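Alpha,alpha-trehalose-phosphate synthase (UDP-forming) (Burkholderia vietnamiensis, PDB 5TVG) is a glycosyltransferase family 20 enzyme of the two-domain GT-B fold, modelled here with bound uridine-5'-diphosphate and a magnesium ion. Local coordinates at residues 77-80 with 81-84; 119-122 with 123-126; 35-38 with 39-42; 199-202 with 203-207. All coordinates share one frame; numbering follows the deposited sequence.

Interaction 1: residues 77-80 with 81-84; sequences LTRR and DYDQ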
# COMPACT_ATOMS: atom_id res chain seq x y z
N LEU A 77 15.17 26.82 -16.03
CA LEU A 77 14.87 25.63 -16.82
C LEU A 77 13.38 25.53 -17.09
O LEU A 77 12.56 25.92 -16.27
CB LEU A 77 15.32 24.34 -16.11
CG LEU A 77 16.81 24.05 -15.84
CD1 LEU A 77 16.98 22.76 -15.01
CD2 LEU A 77 17.57 23.98 -17.15
N THR A 78 13.03 24.96 -18.24
CA THR A 78 11.63 24.71 -18.50
C THR A 78 11.18 23.51 -17.68
O THR A 78 12.00 22.70 -17.21
CB THR A 78 11.41 24.41 -19.98
OG1 THR A 78 12.17 23.24 -20.35
CG2 THR A 78 11.74 25.61 -20.89
N ARG A 79 9.86 23.39 -17.55
CA ARG A 79 9.25 22.27 -16.85
C ARG A 79 9.69 20.94 -17.45
O ARG A 79 10.02 19.99 -16.71
CB ARG A 79 7.73 22.42 -16.91
CG ARG A 79 6.93 21.23 -16.37
CD ARG A 79 7.05 21.15 -14.87
NE ARG A 79 6.66 22.40 -14.23
CZ ARG A 79 6.89 22.70 -12.96
NH1 ARG A 79 7.52 21.82 -12.17
NH2 ARG A 79 6.50 23.88 -12.47
N ARG A 80 9.73 20.86 -18.78
CA ARG A 80 10.19 19.64 -19.44
C ARG A 80 11.65 19.36 -19.14
O ARG A 80 12.03 18.22 -18.85
CB ARG A 80 9.96 19.76 -20.95
CG ARG A 80 10.26 18.50 -21.76
CD ARG A 80 9.13 17.49 -21.70
NE ARG A 80 9.32 16.39 -22.65
CZ ARG A 80 8.49 15.36 -22.82
NH1 ARG A 80 7.38 15.26 -22.09
NH2 ARG A 80 8.77 14.42 -23.72
N ASP A 81 12.49 20.40 -19.16
CA ASP A 81 13.89 20.24 -18.79
C ASP A 81 14.01 19.74 -17.35
O ASP A 81 14.68 18.73 -17.08
CB ASP A 81 14.64 21.56 -18.97
CG ASP A 81 14.90 21.91 -20.44
OD1 ASP A 81 14.82 21.01 -21.32
OD2 ASP A 81 15.25 23.09 -20.70
N TYR A 82 13.37 20.44 -16.42
CA TYR A 82 13.37 20.07 -15.01
C TYR A 82 12.94 18.62 -14.83
O TYR A 82 13.60 17.84 -14.13
CB TYR A 82 12.45 21.02 -14.24
CG TYR A 82 12.22 20.65 -12.81
CD1 TYR A 82 13.14 20.98 -11.82
CD2 TYR A 82 11.08 19.95 -12.43
CE1 TYR A 82 12.93 20.65 -10.50
CE2 TYR A 82 10.86 19.59 -11.10
CZ TYR A 82 11.80 19.94 -10.14
OH TYR A 82 11.59 19.59 -8.83
N ASP A 83 11.83 18.24 -15.46
CA ASP A 83 11.29 16.89 -15.28
C ASP A 83 12.27 15.84 -15.79
O ASP A 83 12.40 14.76 -15.20
CB ASP A 83 9.94 16.74 -15.97
CG ASP A 83 8.82 17.46 -15.23
OD1 ASP A 83 8.97 17.75 -14.03
OD2 ASP A 83 7.77 17.72 -15.85
N GLN A 84 12.95 16.11 -16.90
CA GLN A 84 13.75 15.06 -17.49
C GLN A 84 15.18 15.05 -16.98
O GLN A 84 15.74 13.98 -16.75
CB GLN A 84 13.77 15.16 -19.01
CG GLN A 84 12.41 15.02 -19.68
CD GLN A 84 12.48 15.23 -21.16
OE1 GLN A 84 13.32 15.99 -21.66
NE2 GLN A 84 11.64 14.51 -21.90
O HOH W 1 7.43 19.22 -12.46
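With chi1 at 60°, Thr78 holds OG1 between its own backbone N and carbonyl carbon, while the carboxylate of Asp81 swings back beside its own backbone N (chi1 -74°); the two meet with Asp81 CG 3.0 Å from Thr78 OG1. This is the N-cap of helix 79-98. Asp81 N donates to Thr78 OG1 over 3.1 Å, so the threonine hydroxyl stands in for a carbonyl that the first turn lacks, and an acidic side chain in that turn is consistent with the partial positive charge of a helix N-terminus. The turn closes when Tyr82 N bonds to Thr78 O at 2.8 Å, almost straight. The charge of Asp81 is met by a salt bridge to Arg117 of helix 109-127, which also bonds Gln84 OE1. One turn on, Gln84 NE2 lies over one face of the Arg80 guanidinium, 3.1 Å from Arg80 NE; both are donors and the two planes are clearly tilted, so this is a van der Waals contact and not a hydrogen bond. Arg79 bends twice along its chain and runs alongside Tyr82, its guanidinium turned 83° from the ring and Arg79 NH1 4.0 Å from Tyr82 CD2. Asp83 has its direct salt bridge with Arg87, yet it also reaches Arg79 indirectly: a water accepts from Arg79 NH1 at 2.6 Å and donates to Asp83 OD1 at 2.6 Å.

Interaction 2: residues 119-122 with 123-126; sequences NAML and ARQL
Met121 sends its CG to within 3.5 Å of Arg124 NH2. Arg124 bends at chi3 (76°), which folds its guanidinium back along the helix: one face looks onto Met121 O, and Arg124 NH1 comes 3.4 Å from Met121 CA. The flexible methionine chain, bent at chi2 and chi3, crosses the arginine at about a right angle, and its sulfur reaches Gln125, one turn on, Met121 SD lying 4.0 Å from Gln125 CG. Ala123 sets its CB 3.4 Å from Asn119 O, the same carbonyl that accepts from Ala123 N at 2.9 Å. The backbone bonds follow the i to i+4 pattern of an alpha-helix, here part of helix 109-127, which packs on the sheet of the Rossmann-like N-terminal half of the GT-B fold. Leu122 O takes the bond from Leu126 N at 3.0 Å. The Leu122 side chain is buried, packing against Leu75 of strand 70-77 and Phe146 of helix 146-152. Ala123 meets that second helix at Cys149, where a small side chain suits close packing. Gln125, curled at chi2, uses NE2 to bond Ala60 O, which satisfies the polar end of a side chain that also touches Leu75 and Phe48.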
# COMPACT_ATOMS: atom_id res chain seq x y z
N ASN A 119 22.37 19.28 -20.35
CA ASN A 119 23.82 19.45 -20.21
C ASN A 119 24.39 20.19 -21.41
O ASN A 119 25.21 21.11 -21.25
CB ASN A 119 24.52 18.10 -20.04
CG ASN A 119 24.67 17.69 -18.60
OD1 ASN A 119 25.71 17.94 -17.96
ND2 ASN A 119 23.64 17.02 -18.06
N ALA A 120 23.96 19.81 -22.63
CA ALA A 120 24.47 20.48 -23.83
C ALA A 120 24.01 21.93 -23.90
O ALA A 120 24.77 22.81 -24.33
CB ALA A 120 24.02 19.73 -25.09
N MET A 121 22.77 22.21 -23.51
CA MET A 121 22.29 23.59 -23.51
C MET A 121 23.08 24.43 -22.51
O MET A 121 23.47 25.56 -22.82
CB MET A 121 20.78 23.62 -23.21
CG MET A 121 20.13 25.03 -23.17
SD MET A 121 20.47 25.91 -21.60
CE MET A 121 19.54 24.93 -20.43
N LEU A 122 23.31 23.90 -21.31
CA LEU A 122 24.09 24.63 -20.30
C LEU A 122 25.52 24.87 -20.76
O LEU A 122 26.07 25.95 -20.52
CB LEU A 122 24.10 23.86 -18.99
CG LEU A 122 22.77 23.77 -18.22
CD1 LEU A 122 22.88 22.87 -16.95
CD2 LEU A 122 22.32 25.18 -17.84
N ALA A 123 26.14 23.88 -21.42
CA ALA A 123 27.52 24.01 -21.88
C ALA A 123 27.62 25.06 -22.98
O ALA A 123 28.61 25.80 -23.05
CB ALA A 123 28.04 22.67 -22.38
N ARG A 124 26.63 25.11 -23.87
CA ARG A 124 26.63 26.12 -24.92
C ARG A 124 26.55 27.51 -24.32
O ARG A 124 27.29 28.41 -24.73
CB ARG A 124 25.47 25.83 -25.87
CG ARG A 124 25.28 26.77 -27.02
CD ARG A 124 24.28 26.15 -27.98
NE ARG A 124 22.90 26.23 -27.49
CZ ARG A 124 22.18 25.22 -27.00
NH1 ARG A 124 22.69 23.99 -26.91
NH2 ARG A 124 20.93 25.44 -26.60
N GLN A 125 25.72 27.69 -23.29
CA GLN A 125 25.61 29.00 -22.65
C GLN A 125 26.89 29.37 -21.92
O GLN A 125 27.31 30.53 -21.97
CB GLN A 125 24.42 29.02 -21.67
CG GLN A 125 23.01 28.88 -22.29
CD GLN A 125 22.48 30.17 -22.90
OE1 GLN A 125 23.10 31.22 -22.77
NE2 GLN A 125 21.30 30.10 -23.52
N LEU A 126 27.55 28.40 -21.26
CA LEU A 126 28.80 28.74 -20.57
C LEU A 126 29.93 29.03 -21.57
O LEU A 126 30.77 29.91 -21.32
CB LEU A 126 29.22 27.63 -19.60
CG LEU A 126 30.61 27.84 -18.96
CD1 LEU A 126 30.58 29.03 -17.98
CD2 LEU A 126 31.09 26.59 -18.24

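Interaction 3: residues 35-38 with 39-42; sequences GVMD and ALKQ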
# COMPACT_ATOMS: atom_id res chain seq x y z
N GLY A 35 32.52 26.08 0.35
CA GLY A 35 33.64 25.35 -0.19
C GLY A 35 34.44 26.13 -1.23
O GLY A 35 35.67 26.03 -1.25
N VAL A 36 33.77 26.95 -2.06
CA VAL A 36 34.41 27.52 -3.25
C VAL A 36 34.60 29.04 -3.19
O VAL A 36 35.40 29.56 -3.99
CB VAL A 36 33.65 27.14 -4.54
CG1 VAL A 36 33.58 25.63 -4.69
CG2 VAL A 36 32.25 27.78 -4.57
N MET A 37 33.96 29.75 -2.27
CA MET A 37 33.90 31.21 -2.37
C MET A 37 35.29 31.85 -2.32
O MET A 37 35.56 32.80 -3.07
CB MET A 37 33.00 31.78 -1.27
CG MET A 37 32.63 33.24 -1.49
SD MET A 37 31.76 33.54 -3.06
CE MET A 37 30.23 32.64 -2.75
N ASP A 38 36.16 31.37 -1.43
CA ASP A 38 37.48 31.99 -1.31
C ASP A 38 38.27 31.89 -2.61
O ASP A 38 38.96 32.83 -3.00
CB ASP A 38 38.28 31.38 -0.15
CG ASP A 38 37.79 31.88 1.20
OD1 ASP A 38 37.17 32.96 1.26
OD2 ASP A 38 38.00 31.17 2.21
N ALA A 39 38.15 30.77 -3.31
CA ALA A 39 38.78 30.66 -4.61
C ALA A 39 38.10 31.58 -5.64
O ALA A 39 38.78 32.18 -6.48
CB ALA A 39 38.79 29.21 -5.07
N LEU A 40 36.77 31.69 -5.60
CA LEU A 40 36.11 32.62 -6.52
C LEU A 40 36.54 34.06 -6.26
O LEU A 40 36.86 34.80 -7.20
CB LEU A 40 34.59 32.52 -6.39
CG LEU A 40 33.92 31.27 -6.94
CD1 LEU A 40 32.42 31.28 -6.60
CD2 LEU A 40 34.14 31.15 -8.46
N LYS A 41 36.60 34.47 -4.99
CA LYS A 41 37.04 35.82 -4.68
C LYS A 41 38.50 36.02 -5.05
O LYS A 41 38.88 37.08 -5.56
CB LYS A 41 36.86 36.15 -3.20
CG LYS A 41 35.44 36.36 -2.75
CD LYS A 41 35.43 36.82 -1.30
CE LYS A 41 34.02 36.96 -0.76
NZ LYS A 41 34.05 37.64 0.57
N GLN A 42 39.34 35.01 -4.78
CA GLN A 42 40.76 35.17 -5.04
C GLN A 42 41.02 35.38 -6.53
O GLN A 42 41.84 36.21 -6.91
CB GLN A 42 41.55 33.95 -4.54
CG GLN A 42 43.06 34.08 -4.78
CD GLN A 42 43.85 32.75 -4.66
OE1 GLN A 42 44.81 32.67 -3.90
NE2 GLN A 42 43.47 31.75 -5.45
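Met37 O receives the shortest bond of this helical turn, from Lys41 N at 2.7 Å, and the donor approaches nearly straight on, with an N-H...O angle of 169°. The same carbonyl oxygen is covered by carbon as well: Leu40 CB stands 3.5 Å from Met37 O, and the CG of Lys41 is nearly as close. Two more bonds of the i to i+4 pattern run beside it, Leu40 N to Val36 O at 3.0 Å and Gln42 N to Asp38 O at 2.8 Å, and together they make an alpha-helical turn. The side chains divide it into two faces. Toward the protein, Val36 and Leu40 lie side by side and point the same way, Val36 CG2 touching Leu40 CD1 at 4.0 Å; this valine branch occupies the position between backbone N and carbonyl carbon (chi1 -58° for CG1), which turns it to the leucine. Met37 meets Leu40 loosely through its sulfur, with Met37 SD 4.3 Å from Leu40 CD1. On the more exposed side the chains are charged: the extended Lys41 slants across Met37, Lys41 CE to Met37 CG being 4.0 Å, while Asp38 has a weak, long ion pair with Arg454. Helix 31-43 is the crossover of the beta-alpha-beta unit made with strands 12-16 and 46-48, a Rossmann-type element. Val36 and Leu40 rest on Val14 of the first strand, Leu40 and Lys41 on Val70 of strand 70-77, and Ala39, whose small side chain suits a close approach, touches Arg454 and Val458 of helix 450-461.

Interaction 4: residues 199-202 with 203-207; sequences DKRA and FSDYI
Arg201 and Asp205 bring two flat groups into the same neighbourhood, guanidinium and carboxylate planes 41° apart, yet their charges do not meet: Arg201 NE is 4.9 Å from Asp205 OD1, and the touch is made by the aliphatic Arg201 CG, 4.0 Å from Asp205 OD2. The carboxylate instead forms a salt bridge with Arg209 of the second subunit, whose guanidinium also lies close to that of Arg201. A third flat group, the Phe203 ring, leads away from this turn, meets Phe167 edge-to-face and touches the Phe194 ring at a moderate tilt. Helix 197-209 itself is regular alpha-helix, packed beside the mixed sheet of the N-terminal, Rossmann-like half of the GT-B fold. Lys200 O is gripped twice by one residue, from Ser204 N at 2.9 Å and from Ser204 OG at 3.1 Å; the hydroxyl lies beside its own backbone N (chi1 -57°) and sits 37° out of the carbonyl plane. Serine suits the place because its short hydroxyl can be satisfied by the helix backbone. Asp205 N to Arg201 O is short, at 2.6 Å, and Tyr206 N reaches Ala202 O at 3.0 Å. Around the helix, Phe203 and Ser204 pack on Val230 of strand 226-232, Tyr206 lies against helix 170-173 and bonds His179 through its hydroxyl, and Ile207 meets Val183 of helix 179-186.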
# COMPACT_ATOMS: atom_id res chain seq x y z
N ASP A 199 35.67 5.20 -3.69
CA ASP A 199 34.98 5.76 -4.85
C ASP A 199 35.87 5.80 -6.09
O ASP A 199 35.43 5.48 -7.20
CB ASP A 199 34.51 7.19 -4.55
CG ASP A 199 33.53 7.26 -3.41
OD1 ASP A 199 32.48 6.58 -3.47
OD2 ASP A 199 33.84 7.99 -2.44
N LYS A 200 37.11 6.28 -5.95
CA LYS A 200 37.95 6.39 -7.15
C LYS A 200 38.35 5.02 -7.66
O LYS A 200 38.47 4.81 -8.88
CB LYS A 200 39.15 7.30 -6.90
CG LYS A 200 40.26 6.77 -6.08
CD LYS A 200 41.45 7.70 -6.27
CE LYS A 200 42.55 7.44 -5.26
NZ LYS A 200 43.47 6.38 -5.70
N ARG A 201 38.52 4.06 -6.76
CA ARG A 201 38.80 2.69 -7.16
C ARG A 201 37.62 2.07 -7.92
O ARG A 201 37.82 1.32 -8.89
CB ARG A 201 39.11 1.86 -5.93
CG ARG A 201 39.86 0.58 -6.22
CD ARG A 201 40.37 -0.00 -4.93
NE ARG A 201 41.40 -1.01 -5.18
CZ ARG A 201 42.17 -1.56 -4.24
NH1 ARG A 201 42.03 -1.21 -2.97
NH2 ARG A 201 43.08 -2.47 -4.59
N ALA A 202 36.39 2.35 -7.51
CA ALA A 202 35.25 1.82 -8.26
C ALA A 202 35.29 2.31 -9.70
O ALA A 202 35.09 1.54 -10.65
CB ALA A 202 33.93 2.22 -7.60
N PHE A 203 35.61 3.60 -9.89
CA PHE A 203 35.73 4.15 -11.23
C PHE A 203 36.85 3.47 -12.01
O PHE A 203 36.66 3.05 -13.16
CB PHE A 203 35.98 5.64 -11.13
CG PHE A 203 36.02 6.33 -12.45
CD1 PHE A 203 34.84 6.59 -13.15
CD2 PHE A 203 37.23 6.76 -12.99
CE1 PHE A 203 34.86 7.29 -14.37
CE2 PHE A 203 37.26 7.44 -14.23
CZ PHE A 203 36.08 7.70 -14.91
N SER A 204 38.03 3.33 -11.38
CA SER A 204 39.15 2.67 -12.05
C SER A 204 38.82 1.22 -12.34
O SER A 204 39.18 0.70 -13.41
CB SER A 204 40.41 2.76 -11.19
OG SER A 204 40.71 4.10 -10.91
N ASP A 205 38.14 0.55 -11.38
CA ASP A 205 37.77 -0.85 -11.58
C ASP A 205 36.92 -1.01 -12.83
O ASP A 205 37.15 -1.93 -13.63
CB ASP A 205 37.00 -1.39 -10.35
CG ASP A 205 37.92 -1.81 -9.19
OD1 ASP A 205 39.15 -1.93 -9.39
OD2 ASP A 205 37.43 -2.04 -8.07
N TYR A 206 35.97 -0.11 -13.04
CA TYR A 206 35.15 -0.18 -14.24
C TYR A 206 36.01 -0.11 -15.49
O TYR A 206 35.88 -0.92 -16.42
CB TYR A 206 34.09 0.94 -14.23
CG TYR A 206 33.13 0.89 -15.41
CD1 TYR A 206 33.49 1.43 -16.64
CD2 TYR A 206 31.88 0.31 -15.27
CE1 TYR A 206 32.61 1.38 -17.72
CE2 TYR A 206 30.99 0.27 -16.32
CZ TYR A 206 31.35 0.79 -17.55
OH TYR A 206 30.45 0.72 -18.60
N ILE A 207 36.91 0.88 -15.54
CA ILE A 207 37.72 1.07 -16.74
C ILE A 207 38.70 -0.08 -16.94
O ILE A 207 38.86 -0.59 -18.05
CB ILE A 207 38.42 2.44 -16.65
CG1 ILE A 207 37.36 3.51 -17.02
CG2 ILE A 207 39.68 2.48 -17.52
CD1 ILE A 207 37.75 4.92 -16.79

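How the interactions relate
Interactions 1 and 2 are direct neighbours, on successive helices: their centres are 15 Å apart, and Leu77 CD2 touches Met121 CE at 3.9 Å. Interaction 3 packs on the same large mixed sheet but stays about 10 Å from interaction 2 between nearest atoms. Interaction 4 lies apart, about 14 Å from interaction 2 at nearest atoms, and belongs to a contact between subunits. None lines the uridine-5'-diphosphate pocket: the side chain of Val36 in interaction 3 is about 14 Å from the ligand and that of Asp199 in interaction 4 about 12 Å. Interaction 1 reaches toward the other half through a hydrogen bond from Tyr82 OH to Asp313.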